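Long-range contacts in lysyl oxidase (Pichia pastoris, PDB 1W7C), which probably oxidises primary amines, peptidyl lysine side chains among them, to aldehydes, using topaquinone and copper: residues 131-136 and 387-392; 208-213 and 227-232; 330-335 and 496-501. One frame throughout, in Å; residues are numbered along the deposited sequence.

Contact 1 of 3, residues 131-136 and 387-392; sequences VGHLDR and FEYDEF
Tyr389 and Arg136 carry most of this contact. The arginine chain extends across one face of the tyrosine ring. Arg136 CD lies 3.8 Å from the Tyr389 ring centroid, 15° off the normal, a CH-pi contact. The guanidinium follows, nearly flat against the ring rim, its plane 19° away. Tyr389 sits in a type I' turn from Glu388 to Glu391. With CG anti to its carbonyl carbon (chi1 -56°), its ring reaches the start of helix 136-150. There Arg136 N donates to Tyr389 OH at 3.3 Å, and Asp135 CB packs against the same oxygen. The N-cap Asp135 also meets Tyr54. On the inner side, one water joins Tyr389 OH to NE2 of the buried His133, 2.8 Å from each. The outer side is looser. Arg136 NH1 and Glu391 OE1 stand 4.4 Å apart; a water lies between them, bonded by NH1 and also close to Glu388 O. Arg136 NH2 bonds Tyr393, and Glu391 pairs with Arg735. With an alanine at Tyr389, Arg136 N and the bridging water would probably lose their shared hydroxyl, and the arginine chain the face it lies on. One hydroxyl and one ring face make the join; the opposite charges stay apart, with water between.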
loop_
_atom_site.group_PDB
_atom_site.type_symbol
_atom_site.label_atom_id
_atom_site.label_comp_id
_atom_site.label_asym_id
_atom_site.label_seq_id
_atom_site.Cartn_x
_atom_site.Cartn_y
_atom_site.Cartn_z
ATOM N N VAL A 131 4.242 -36.805 -17.452
ATOM C CA VAL A 131 3.858 -35.515 -16.864
ATOM C C VAL A 131 4.182 -35.505 -15.358
ATOM O O VAL A 131 3.601 -34.765 -14.570
ATOM C CB VAL A 131 2.367 -35.173 -17.125
ATOM C CG1 VAL A 131 2.109 -34.945 -18.591
ATOM C CG2 VAL A 131 1.425 -36.218 -16.566
ATOM N N GLY A 132 5.151 -36.310 -14.984
ATOM C CA GLY A 132 5.476 -36.554 -13.608
ATOM C C GLY A 132 6.141 -35.362 -12.910
ATOM O O GLY A 132 6.479 -34.338 -13.518
ATOM N N HIS A 133 6.307 -35.493 -11.608
ATOM C CA HIS A 133 7.038 -34.514 -10.818
ATOM C C HIS A 133 8.503 -34.522 -11.227
ATOM O O HIS A 133 9.114 -35.594 -11.446
ATOM C CB HIS A 133 6.914 -34.854 -9.340
ATOM C CG HIS A 133 7.539 -33.846 -8.437
ATOM N ND1 HIS A 133 7.145 -32.534 -8.406
ATOM C CD2 HIS A 133 8.574 -33.949 -7.576
ATOM C CE1 HIS A 133 7.889 -31.878 -7.531
ATOM N NE2 HIS A 133 8.791 -32.705 -7.049
ATOM N N LEU A 134 9.085 -33.338 -11.308
ATOM C CA LEU A 134 10.517 -33.196 -11.518
ATOM C C LEU A 134 11.221 -33.480 -10.202
ATOM O O LEU A 134 11.571 -32.574 -9.444
ATOM C CB LEU A 134 10.839 -31.790 -12.029
ATOM C CG LEU A 134 12.310 -31.510 -12.354
ATOM C CD1 LEU A 134 12.869 -32.488 -13.396
ATOM C CD2 LEU A 134 12.484 -30.060 -12.831
ATOM N N ASP A 135 11.365 -34.769 -9.933
ATOM C CA ASP A 135 11.854 -35.237 -8.669
ATOM C C ASP A 135 13.360 -35.460 -8.745
ATOM O O ASP A 135 13.985 -35.215 -9.776
ATOM C CB ASP A 135 11.084 -36.467 -8.144
ATOM C CG ASP A 135 11.349 -37.723 -8.897
ATOM O OD1 ASP A 135 10.815 -38.758 -8.404
ATOM O OD2 ASP A 135 11.971 -37.772 -9.993
ATOM N N ARG A 136 13.945 -35.925 -7.656
ATOM C CA ARG A 136 15.404 -36.073 -7.577
ATOM C C ARG A 136 15.896 -37.029 -8.662
ATOM O O ARG A 136 16.958 -36.825 -9.243
ATOM C CB ARG A 136 15.840 -36.575 -6.215
ATOM C CG ARG A 136 15.739 -35.523 -5.161
ATOM C CD ARG A 136 16.298 -35.913 -3.829
ATOM N NE ARG A 136 16.161 -34.790 -2.911
ATOM C CZ ARG A 136 16.319 -34.859 -1.605
ATOM N NH1 ARG A 136 16.671 -35.998 -1.022
ATOM N NH2 ARG A 136 16.157 -33.761 -0.875
ATOM N N PHE A 387 8.676 -33.767 5.375
ATOM C CA PHE A 387 9.273 -35.056 5.011
ATOM C C PHE A 387 9.447 -35.140 3.509
ATOM O O PHE A 387 8.494 -34.916 2.761
ATOM C CB PHE A 387 8.407 -36.239 5.497
ATOM C CG PHE A 387 8.945 -37.578 5.066
ATOM C CD1 PHE A 387 8.544 -38.161 3.887
ATOM C CD2 PHE A 387 9.927 -38.197 5.820
ATOM C CE1 PHE A 387 9.081 -39.380 3.489
ATOM C CE2 PHE A 387 10.457 -39.405 5.440
ATOM C CZ PHE A 387 10.042 -39.990 4.269
ATOM N N GLU A 388 10.648 -35.439 3.051
ATOM C CA GLU A 388 10.852 -35.696 1.607
ATOM C C GLU A 388 11.920 -36.754 1.429
ATOM O O GLU A 388 12.958 -36.696 2.063
ATOM C CB GLU A 388 11.279 -34.449 0.842
ATOM C CG GLU A 388 10.367 -33.262 1.023
ATOM C CD GLU A 388 10.671 -32.158 0.041
ATOM O OE1 GLU A 388 10.167 -32.229 -1.136
ATOM O OE2 GLU A 388 11.379 -31.200 0.452
ATOM N N TYR A 389 11.666 -37.711 0.542
ATOM C CA TYR A 389 12.700 -38.640 0.066
ATOM C C TYR A 389 13.493 -39.221 1.222
ATOM O O TYR A 389 14.729 -39.044 1.325
ATOM C CB TYR A 389 13.680 -37.938 -0.857
ATOM C CG TYR A 389 13.112 -37.238 -2.053
ATOM C CD1 TYR A 389 12.688 -37.950 -3.175
ATOM C CD2 TYR A 389 13.071 -35.856 -2.103
ATOM C CE1 TYR A 389 12.207 -37.289 -4.291
ATOM C CE2 TYR A 389 12.594 -35.191 -3.200
ATOM C CZ TYR A 389 12.161 -35.901 -4.291
ATOM O OH TYR A 389 11.703 -35.216 -5.380
ATOM N N ASP A 390 12.773 -39.884 2.100
ATOM C CA ASP A 390 13.356 -40.698 3.163
ATOM C C ASP A 390 13.863 -39.925 4.393
ATOM O O ASP A 390 14.331 -40.547 5.326
ATOM C CB ASP A 390 14.475 -41.606 2.614
ATOM C CG ASP A 390 13.971 -42.623 1.573
ATOM O OD1 ASP A 390 14.812 -43.103 0.761
ATOM O OD2 ASP A 390 12.771 -43.015 1.508
ATOM N N GLU A 391 13.751 -38.589 4.411
ATOM C CA GLU A 391 14.246 -37.796 5.520
ATOM C C GLU A 391 13.196 -36.834 6.102
ATOM O O GLU A 391 12.434 -36.191 5.376
ATOM C CB GLU A 391 15.510 -37.046 5.103
ATOM C CG GLU A 391 16.653 -37.994 4.733
ATOM C CD GLU A 391 17.875 -37.262 4.239
ATOM O OE1 GLU A 391 17.781 -36.637 3.165
ATOM O OE2 GLU A 391 18.918 -37.318 4.924
ATOM N N PHE A 392 13.120 -36.826 7.434
ATOM C CA PHE A 392 12.347 -35.856 8.181
ATOM C C PHE A 392 13.218 -34.639 8.425
ATOM O O PHE A 392 14.318 -34.759 8.943
ATOM C CB PHE A 392 11.875 -36.507 9.490
ATOM C CG PHE A 392 10.965 -35.641 10.346
ATOM C CD1 PHE A 392 11.489 -34.777 11.305
ATOM C CD2 PHE A 392 9.588 -35.740 10.231
ATOM C CE1 PHE A 392 10.645 -34.011 12.132
ATOM C CE2 PHE A 392 8.742 -34.977 11.030
ATOM C CZ PHE A 392 9.272 -34.118 11.993
HETATM O O HOH W 1 11.029 -32.537 -5.406
HETATM O O HOH W 2 15.718 -35.994 1.752
#

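Contact 2 of 3, residues 208-213 and 227-232; sequences GFFFKF and EYIYNN
Four backbone hydrogen bonds join Phe210 to Ile229 and Lys212 to Glu227, the hydrogen-bonded pairs of an antiparallel hairpin. Ile229 N donates to Phe210 O at 2.8 Å and 173°, yet the donor stands well above the carbonyl plane. CA-H...O contacts fill in between: Phe211 CA lies 3.2 Å from Glu227 O. Apolar contacts occupy both faces. On one, Phe210 CB meets Ile229 CB at 3.9 Å. On the other, Phe209 CZ reaches Tyr228 CD2 at 3.5 Å. Those two rings meet obliquely, their planes 34° apart. Phe211 touches Tyr228 with CB alone: its CG sits between backbone N and carbonyl carbon (chi1 49°), and the ring leads away from the partner strand. Water-mediated links lie at the two ends. Lys212 and Glu227 run side by side as extended chains, pointing the same way. Their charged ends do not touch; a water accepts a hydrogen bond from Lys212 NZ and donates one to Glu227 OE1, 2.8 Å away. At the other end a second water links Gly208 O with Asn231 N. The hairpin supplies the third and fourth strands of a five-stranded antiparallel sheet, with strand 187-195 beside 209-214 and strand 233-235 beside 224-230. Helices 136-150 and 153-163 cover the Phe209, Phe211 and Tyr228 face. On the other face, Trp521 of the second subunit packs on Glu227 and Ile229.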
loop_
_atom_site.group_PDB
_atom_site.type_symbol
_atom_site.label_atom_id
_atom_site.label_comp_id
_atom_site.label_asym_id
_atom_site.label_seq_id
_atom_site.Cartn_x
_atom_site.Cartn_y
_atom_site.Cartn_z
ATOM N N GLY A 208 23.148 -17.095 -23.711
ATOM C CA GLY A 208 22.483 -17.081 -25.008
ATOM C C GLY A 208 22.714 -18.329 -25.828
ATOM O O GLY A 208 22.371 -18.365 -27.013
ATOM N N PHE A 209 23.275 -19.374 -25.209
ATOM C CA PHE A 209 23.352 -20.675 -25.877
ATOM C C PHE A 209 22.186 -21.537 -25.416
ATOM O O PHE A 209 22.017 -21.750 -24.224
ATOM C CB PHE A 209 24.662 -21.378 -25.560
ATOM C CG PHE A 209 24.827 -22.654 -26.308
ATOM C CD1 PHE A 209 25.266 -22.635 -27.601
ATOM C CD2 PHE A 209 24.438 -23.864 -25.753
ATOM C CE1 PHE A 209 25.386 -23.791 -28.307
ATOM C CE2 PHE A 209 24.544 -25.041 -26.477
ATOM C CZ PHE A 209 25.015 -24.996 -27.753
ATOM N N PHE A 210 21.384 -22.019 -26.350
ATOM C CA PHE A 210 20.172 -22.776 -26.042
ATOM C C PHE A 210 20.180 -24.145 -26.726
ATOM O O PHE A 210 20.901 -24.382 -27.693
ATOM C CB PHE A 210 18.933 -21.996 -26.505
ATOM C CG PHE A 210 18.887 -20.573 -25.983
ATOM C CD1 PHE A 210 19.272 -19.518 -26.788
ATOM C CD2 PHE A 210 18.555 -20.311 -24.650
ATOM C CE1 PHE A 210 19.280 -18.227 -26.292
ATOM C CE2 PHE A 210 18.530 -19.014 -24.167
ATOM C CZ PHE A 210 18.911 -17.980 -24.968
ATOM N N PHE A 211 19.326 -25.022 -26.235
ATOM C CA PHE A 211 19.161 -26.332 -26.796
ATOM C C PHE A 211 17.778 -26.888 -26.487
ATOM O O PHE A 211 17.048 -26.360 -25.654
ATOM C CB PHE A 211 20.267 -27.293 -26.305
ATOM C CG PHE A 211 20.471 -27.271 -24.828
ATOM C CD1 PHE A 211 19.728 -28.095 -23.993
ATOM C CD2 PHE A 211 21.429 -26.443 -24.260
ATOM C CE1 PHE A 211 19.904 -28.050 -22.607
ATOM C CE2 PHE A 211 21.608 -26.394 -22.896
ATOM C CZ PHE A 211 20.863 -27.211 -22.062
ATOM N N LYS A 212 17.448 -27.962 -27.187
ATOM C CA LYS A 212 16.156 -28.623 -27.091
ATOM C C LYS A 212 16.391 -30.106 -27.192
ATOM O O LYS A 212 17.122 -30.559 -28.067
ATOM C CB LYS A 212 15.212 -28.175 -28.201
ATOM C CG LYS A 212 13.785 -28.719 -28.074
ATOM C CD LYS A 212 12.980 -28.466 -29.342
ATOM C CE LYS A 212 11.568 -28.984 -29.226
ATOM N NZ LYS A 212 10.769 -28.855 -30.478
ATOM N N PHE A 213 15.761 -30.867 -26.305
ATOM C CA PHE A 213 15.906 -32.318 -26.292
ATOM C C PHE A 213 14.580 -33.031 -26.101
ATOM O O PHE A 213 13.618 -32.469 -25.607
ATOM C CB PHE A 213 16.953 -32.783 -25.264
ATOM C CG PHE A 213 16.655 -32.389 -23.836
ATOM C CD1 PHE A 213 16.084 -33.293 -22.967
ATOM C CD2 PHE A 213 16.990 -31.116 -23.346
ATOM C CE1 PHE A 213 15.858 -32.952 -21.644
ATOM C CE2 PHE A 213 16.750 -30.766 -22.018
ATOM C CZ PHE A 213 16.183 -31.681 -21.173
ATOM N N GLU A 227 17.914 -29.963 -31.013
ATOM C CA GLU A 227 18.378 -28.693 -31.536
ATOM C C GLU A 227 19.383 -28.031 -30.634
ATOM O O GLU A 227 19.308 -28.162 -29.406
ATOM C CB GLU A 227 17.201 -27.714 -31.710
ATOM C CG GLU A 227 16.116 -28.193 -32.636
ATOM C CD GLU A 227 14.895 -27.289 -32.654
ATOM O OE1 GLU A 227 14.036 -27.466 -33.556
ATOM O OE2 GLU A 227 14.794 -26.397 -31.774
ATOM N N TYR A 228 20.323 -27.323 -31.269
ATOM C CA TYR A 228 21.087 -26.254 -30.632
ATOM C C TYR A 228 20.643 -24.946 -31.246
ATOM O O TYR A 228 20.480 -24.863 -32.457
ATOM C CB TYR A 228 22.592 -26.469 -30.838
ATOM C CG TYR A 228 23.087 -27.693 -30.121
ATOM C CD1 TYR A 228 23.466 -28.844 -30.810
ATOM C CD2 TYR A 228 23.101 -27.716 -28.731
ATOM C CE1 TYR A 228 23.890 -29.969 -30.118
ATOM C CE2 TYR A 228 23.504 -28.827 -28.038
ATOM C CZ TYR A 228 23.901 -29.951 -28.726
ATOM O OH TYR A 228 24.313 -31.042 -27.992
ATOM N N ILE A 229 20.442 -23.926 -30.422
ATOM C CA ILE A 229 19.910 -22.656 -30.889
ATOM C C ILE A 229 20.833 -21.556 -30.396
ATOM O O ILE A 229 21.107 -21.467 -29.204
ATOM C CB ILE A 229 18.476 -22.447 -30.375
ATOM C CG1 ILE A 229 17.544 -23.547 -30.891
ATOM C CG2 ILE A 229 17.973 -21.045 -30.723
ATOM C CD1 ILE A 229 16.279 -23.696 -30.100
ATOM N N TYR A 230 21.296 -20.721 -31.325
ATOM C CA TYR A 230 22.240 -19.658 -31.012
ATOM C C TYR A 230 22.049 -18.540 -32.010
ATOM O O TYR A 230 21.939 -18.787 -33.210
ATOM C CB TYR A 230 23.681 -20.185 -31.025
ATOM C CG TYR A 230 24.709 -19.107 -30.738
ATOM C CD1 TYR A 230 25.002 -18.720 -29.433
ATOM C CD2 TYR A 230 25.367 -18.461 -31.776
ATOM C CE1 TYR A 230 25.926 -17.743 -29.177
ATOM C CE2 TYR A 230 26.303 -17.480 -31.529
ATOM C CZ TYR A 230 26.576 -17.122 -30.236
ATOM O OH TYR A 230 27.498 -16.148 -29.980
ATOM N N ASN A 231 21.968 -17.305 -31.513
ATOM C CA ASN A 231 21.717 -16.138 -32.363
ATOM C C ASN A 231 20.500 -16.364 -33.268
ATOM O O ASN A 231 20.521 -16.047 -34.446
ATOM C CB ASN A 231 22.973 -15.776 -33.173
ATOM C CG ASN A 231 22.841 -14.454 -33.911
ATOM O OD1 ASN A 231 22.129 -13.534 -33.470
ATOM N ND2 ASN A 231 23.553 -14.340 -35.047
ATOM N N ASN A 232 19.453 -16.946 -32.680
ATOM C CA ASN A 232 18.169 -17.206 -33.338
ATOM C C ASN A 232 18.215 -18.148 -34.547
ATOM O O ASN A 232 17.286 -18.173 -35.335
ATOM C CB ASN A 232 17.484 -15.880 -33.714
ATOM C CG ASN A 232 17.000 -15.127 -32.504
ATOM O OD1 ASN A 232 16.164 -15.654 -31.747
ATOM N ND2 ASN A 232 17.527 -13.914 -32.281
HETATM O O HOH W 3 22.278 -16.308 -28.700
HETATM O O HOH W 4 12.355 -29.571 -32.760
#

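Contact 3 of 3, residues 330-335 and 496-501. With CA (calcium ion), chain D.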
loop_
_atom_site.group_PDB
_atom_site.type_symbol
_atom_site.label_atom_id
_atom_site.label_comp_id
_atom_site.label_asym_id
_atom_site.label_seq_id
_atom_site.Cartn_x
_atom_site.Cartn_y
_atom_site.Cartn_z
ATOM N N ARG A 330 -15.341 -16.774 14.984
ATOM C CA ARG A 330 -14.571 -17.106 13.805
ATOM C C ARG A 330 -14.966 -16.178 12.660
ATOM O O ARG A 330 -16.139 -16.050 12.352
ATOM C CB ARG A 330 -14.859 -18.538 13.366
ATOM C CG ARG A 330 -14.099 -18.975 12.166
ATOM C CD ARG A 330 -14.442 -20.390 11.679
ATOM N NE ARG A 330 -14.246 -21.303 12.802
ATOM C CZ ARG A 330 -15.192 -21.869 13.556
ATOM N NH1 ARG A 330 -16.468 -21.829 13.219
ATOM N NH2 ARG A 330 -14.819 -22.537 14.635
ATOM N N ILE A 331 -13.971 -15.567 12.046
ATOM C CA ILE A 331 -14.153 -14.847 10.790
ATOM C C ILE A 331 -13.608 -15.585 9.570
ATOM O O ILE A 331 -14.121 -15.387 8.482
ATOM C CB ILE A 331 -13.609 -13.416 10.854
ATOM C CG1 ILE A 331 -12.114 -13.362 11.117
ATOM C CG2 ILE A 331 -14.395 -12.566 11.859
ATOM C CD1 ILE A 331 -11.484 -12.065 10.735
ATOM N N VAL A 332 -12.584 -16.417 9.764
ATOM C CA VAL A 332 -11.984 -17.142 8.625
ATOM C C VAL A 332 -11.679 -18.578 9.096
ATOM O O VAL A 332 -10.932 -18.779 10.045
ATOM C CB VAL A 332 -10.655 -16.472 8.151
ATOM C CG1 VAL A 332 -9.963 -17.347 7.088
ATOM C CG2 VAL A 332 -10.880 -15.071 7.658
ATOM N N TYR A 333 -12.254 -19.549 8.391
ATOM C CA TYR A 333 -11.983 -20.942 8.686
ATOM C C TYR A 333 -10.558 -21.339 8.282
ATOM O O TYR A 333 -9.839 -21.958 9.059
ATOM C CB TYR A 333 -13.029 -21.876 8.050
ATOM C CG TYR A 333 -12.603 -23.339 8.243
ATOM C CD1 TYR A 333 -12.693 -23.936 9.483
ATOM C CD2 TYR A 333 -12.079 -24.087 7.190
ATOM C CE1 TYR A 333 -12.228 -25.230 9.687
ATOM C CE2 TYR A 333 -11.622 -25.371 7.367
ATOM C CZ TYR A 333 -11.702 -25.940 8.632
ATOM O OH TYR A 333 -11.222 -27.196 8.847
ATOM N N GLU A 334 -10.188 -20.955 7.057
ATOM C CA GLU A 334 -8.888 -21.273 6.470
ATOM C C GLU A 334 -8.397 -20.084 5.680
ATOM O O GLU A 334 -9.154 -19.553 4.866
ATOM C CB GLU A 334 -9.031 -22.471 5.518
ATOM C CG GLU A 334 -7.733 -22.836 4.801
ATOM C CD GLU A 334 -7.813 -24.013 3.849
ATOM O OE1 GLU A 334 -6.767 -24.299 3.232
ATOM O OE2 GLU A 334 -8.899 -24.648 3.711
ATOM N N LEU A 335 -7.138 -19.721 5.928
ATOM C CA LEU A 335 -6.440 -18.738 5.094
ATOM C C LEU A 335 -5.156 -19.425 4.659
ATOM O O LEU A 335 -4.317 -19.729 5.505
ATOM C CB LEU A 335 -6.156 -17.449 5.893
ATOM C CG LEU A 335 -5.256 -16.420 5.199
ATOM C CD1 LEU A 335 -5.879 -15.935 3.902
ATOM C CD2 LEU A 335 -5.009 -15.253 6.112
ATOM N N VAL A 496 -9.118 -17.835 0.763
ATOM C CA VAL A 496 -9.598 -17.014 1.857
ATOM C C VAL A 496 -11.017 -17.481 2.169
ATOM O O VAL A 496 -12.007 -17.004 1.587
ATOM C CB VAL A 496 -9.579 -15.500 1.472
ATOM C CG1 VAL A 496 -9.987 -14.638 2.644
ATOM C CG2 VAL A 496 -8.209 -15.052 0.960
ATOM N N ASP A 497 -11.124 -18.439 3.072
ATOM C CA ASP A 497 -12.410 -19.022 3.409
ATOM C C ASP A 497 -12.996 -18.241 4.581
ATOM O O ASP A 497 -13.054 -18.680 5.729
ATOM C CB ASP A 497 -12.266 -20.510 3.690
ATOM C CG ASP A 497 -13.555 -21.178 3.999
ATOM O OD1 ASP A 497 -14.651 -20.554 3.775
ATOM O OD2 ASP A 497 -13.545 -22.359 4.439
ATOM N N LEU A 498 -13.497 -17.062 4.241
ATOM C CA LEU A 498 -14.246 -16.206 5.158
ATOM C C LEU A 498 -15.533 -16.942 5.510
ATOM O O LEU A 498 -16.199 -17.454 4.607
ATOM C CB LEU A 498 -14.573 -14.842 4.483
ATOM C CG LEU A 498 -13.441 -13.812 4.596
ATOM C CD1 LEU A 498 -13.503 -12.843 3.398
ATOM C CD2 LEU A 498 -13.525 -13.056 5.889
ATOM N N ASP A 499 -15.916 -16.885 6.773
ATOM C CA ASP A 499 -17.186 -17.405 7.270
ATOM C C ASP A 499 -17.737 -16.274 8.171
ATOM O O ASP A 499 -17.502 -16.254 9.391
ATOM C CB ASP A 499 -17.000 -18.666 8.127
ATOM C CG ASP A 499 -16.751 -19.930 7.342
ATOM O OD1 ASP A 499 -16.876 -19.977 6.097
ATOM O OD2 ASP A 499 -16.409 -20.964 8.020
ATOM N N VAL A 500 -18.347 -15.282 7.558
ATOM C CA VAL A 500 -18.758 -14.095 8.289
ATOM C C VAL A 500 -20.101 -14.317 8.961
ATOM O O VAL A 500 -21.111 -14.504 8.296
ATOM C CB VAL A 500 -18.826 -12.864 7.350
ATOM C CG1 VAL A 500 -19.154 -11.638 8.156
ATOM C CG2 VAL A 500 -17.509 -12.700 6.637
ATOM N N GLY A 501 -20.102 -14.319 10.281
ATOM C CA GLY A 501 -21.330 -14.586 11.004
ATOM C C GLY A 501 -21.919 -15.915 10.594
ATOM O O GLY A 501 -23.107 -15.974 10.215
HETATM CA CA CA D . -16.723 -19.615 3.858
HETATM O O HOH W 5 -17.624 -20.958 10.585
HETATM O O HOH W 6 -18.123 -14.254 12.327
HETATM O O HOH W 7 -11.712 -24.318 3.578
HETATM O O HOH W 8 -18.891 -18.533 3.899
#
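This is an antiparallel strand pairing that shapes a calcium site, where strand 329-344 meets the end of strand 488-498 in the enzyme domain. Three backbone bonds hold the two together. Asp499 N donates to Ile331 O at 2.9 Å and 170°, Tyr333 N to Asp497 O, and Asp497 N to Glu334 O. Ile331 and Val332 form a classic beta bulge opposite Ile324. Branched side chains pack on one face: Val332 CG2 lies 3.8 Å from Leu498 CD2, and Leu335 CD1 meets Val496 CG2. The other side is acidic. Asp497 OD1 and Asp499 OD1 each bind calcium at 2.3 Å, and Leu498 O binds it at 2.4 Å. A water, Asp643 and Ile644 complete the shell. In Asp497, chi1 -178° carries the carboxylate toward the calcium, and rotation about CB-CG (chi2 12°) puts OD1 on the metal and OD2 by Tyr333. That OD2 lies 3.6 Å from Tyr333 CD2, at the ring edge. Tyr333 CB also packs against Asp499 OD2. Lys65 pairs with OD2 of both aspartates. A water that accepts from Arg330 NH1 donates to Asp499 OD2, and another bridges Asp497 OD2 and Glu334 OE2. Arg330 itself pairs with Asp323 and Asp73, and Glu334 meets Lys495 and Ser336. Each aspartate therefore spends one oxygen on calcium and the other on lysine and water. This division probably offsets the charge crowded here and keeps both carboxylates ionised.

Contact 2 closes within the span between the two halves of contact 1, and contact 3 opens after it. Contacts 1 and 3 interlock along the chain, since 387-392 falls between 330-335 and 496-501. Their centres are about 33 Å apart, and both reach strands of the enzyme domain. Contact 1 joins a hairpin of that domain to the start of helix 136-150. The same helix packs on the sheet of contact 2, in the DUF1965 region, with centres about 30 Å apart. Contacts 2 and 3 lie on opposite sides of the chain's centre, about 50 Å between centres. Together they sample an outlying sheet near the second subunit, a helix-to-hairpin join and a calcium site of the catalytic domain.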